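PDB 5KKO: uncharacterised protein from Vibrio cholerae, which is of unknown function but forms a small chain of two helices after an N-terminal strand that packs against further copies of itself. Local coordinates for residues Glu24-Pro28 / Glu29-Glu33. Numbering follows the deposited sequence.
Sequences ESLTP and EQRLE. Unlike the reference sequence in segment 29-33: Leu32 (reference Ile).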
# COMPACT_ATOMS: atom_id res chain seq x y z
N GLU C 24 -33.21 0.12 0.66
CA GLU C 24 -34.02 0.41 1.83
C GLU C 24 -34.70 -0.83 2.41
O GLU C 24 -35.02 -0.85 3.61
CB GLU C 24 -35.04 1.48 1.47
CG GLU C 24 -34.37 2.84 1.05
CD GLU C 24 -35.34 3.89 0.49
OE1 GLU C 24 -36.50 3.95 0.95
OE2 GLU C 24 -34.94 4.68 -0.41
N SER C 25 -34.86 -1.88 1.62
CA SER C 25 -35.59 -3.06 2.04
C SER C 25 -34.71 -4.13 2.63
O SER C 25 -35.23 -5.21 2.99
CB SER C 25 -36.37 -3.66 0.87
OG SER C 25 -35.49 -3.99 -0.21
N LEU C 26 -33.41 -3.86 2.76
CA LEU C 26 -32.50 -4.72 3.50
C LEU C 26 -32.12 -3.94 4.74
O LEU C 26 -31.91 -2.74 4.66
CB LEU C 26 -31.22 -5.01 2.69
CG LEU C 26 -31.47 -5.94 1.49
CD1 LEU C 26 -30.11 -6.08 0.83
CD2 LEU C 26 -32.02 -7.31 1.89
N THR C 27 -31.96 -4.64 5.87
CA THR C 27 -31.54 -3.91 7.06
C THR C 27 -30.07 -3.55 6.93
O THR C 27 -29.35 -4.15 6.13
CB THR C 27 -31.71 -4.75 8.29
OG1 THR C 27 -30.81 -5.85 8.23
CG2 THR C 27 -33.16 -5.26 8.49
N PRO C 28 -29.59 -2.61 7.72
CA PRO C 28 -28.14 -2.29 7.66
C PRO C 28 -27.28 -3.51 7.87
O PRO C 28 -26.27 -3.67 7.15
CB PRO C 28 -27.97 -1.27 8.80
CG PRO C 28 -29.32 -0.52 8.72
CD PRO C 28 -30.34 -1.66 8.58
N GLU C 29 -27.63 -4.37 8.80
CA GLU C 29 -26.83 -5.55 9.03
C GLU C 29 -26.81 -6.50 7.81
O GLU C 29 -25.80 -7.06 7.49
CB GLU C 29 -27.32 -6.30 10.31
CG GLU C 29 -27.24 -5.46 11.60
CD GLU C 29 -28.51 -4.67 12.03
OE1 GLU C 29 -28.69 -4.49 13.33
OE2 GLU C 29 -29.30 -4.20 11.14
N GLN C 30 -27.95 -6.66 7.18
CA GLN C 30 -28.00 -7.50 5.98
C GLN C 30 -27.16 -6.90 4.88
O GLN C 30 -26.53 -7.62 4.11
CB GLN C 30 -29.46 -7.65 5.52
CG GLN C 30 -30.34 -8.59 6.42
CD GLN C 30 -31.79 -8.58 5.94
OE1 GLN C 30 -32.35 -7.52 5.55
NE2 GLN C 30 -32.39 -9.75 5.95
N ARG C 31 -27.24 -5.56 4.74
CA ARG C 31 -26.42 -4.91 3.70
C ARG C 31 -24.94 -5.14 3.96
O ARG C 31 -24.16 -5.40 3.05
CB ARG C 31 -26.71 -3.40 3.68
CG ARG C 31 -28.15 -3.11 3.18
CD ARG C 31 -28.38 -1.62 3.15
NE ARG C 31 -29.47 -1.29 4.07
CZ ARG C 31 -29.76 -0.10 4.54
NH1 ARG C 31 -29.05 0.98 4.29
NH2 ARG C 31 -30.83 -0.04 5.32
N LEU C 32 -24.55 -5.04 5.23
CA LEU C 32 -23.15 -5.29 5.56
C LEU C 32 -22.75 -6.73 5.27
O LEU C 32 -21.62 -6.95 4.80
CB LEU C 32 -22.88 -5.01 7.07
CG LEU C 32 -22.86 -3.51 7.38
CD1 LEU C 32 -22.87 -3.27 8.91
CD2 LEU C 32 -21.56 -2.82 6.79
N GLU C 33 -23.64 -7.71 5.50
CA GLU C 33 -23.26 -9.09 5.17
C GLU C 33 -23.09 -9.26 3.67
O GLU C 33 -22.25 -10.06 3.21
CB GLU C 33 -24.33 -10.07 5.73
CG GLU C 33 -24.38 -10.16 7.23
CD GLU C 33 -23.20 -10.83 7.83
OE1 GLU C 33 -22.40 -11.49 7.11
OE2 GLU C 33 -23.11 -10.74 9.07
O HOH W 1 -34.97 -7.21 4.95
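Thr27 sits at the N-cap of helix 28-43, where its O accepts from Arg31 N at 2.9 Å, and Pro28 O accepts from Leu32 N one residue further along. With OG1 set between its backbone N and carbonyl carbon (chi1 66°), the Thr27 hydroxyl oxygen caps the helix, accepting from Gln30 N at 3.2 Å. In return, completing a capping box, chi1 of -74° puts Gln30 CG beside its backbone N, and the chain then runs out straight to bring OE1 within 2.9 Å of Thr27 N, a bond nearly straight at 168° and on a lone pair in the carbonyl plane. The same OE1 accepts a hydrogen bond from a water that also donates to Ser25 O, tying the cap to the preceding loop.

Arg31 bends at chi3 and grips Leu26 O side-on: NE lies 2.9 Å and NH2 3.0 Å from that one oxygen, which sits near the guanidinium plane. Pro28 lies over one face, offset toward its rim, and Leu26 CB packs on Arg31 CG at 3.6 Å. Arg31 NH1 bonds to Thr21 O, just after helix 11-20. Pro28 and Leu32 meet their counterparts in a second subunit. Two loop carbonyls thus hold the buried guanidinium, whose charge probably polarises them.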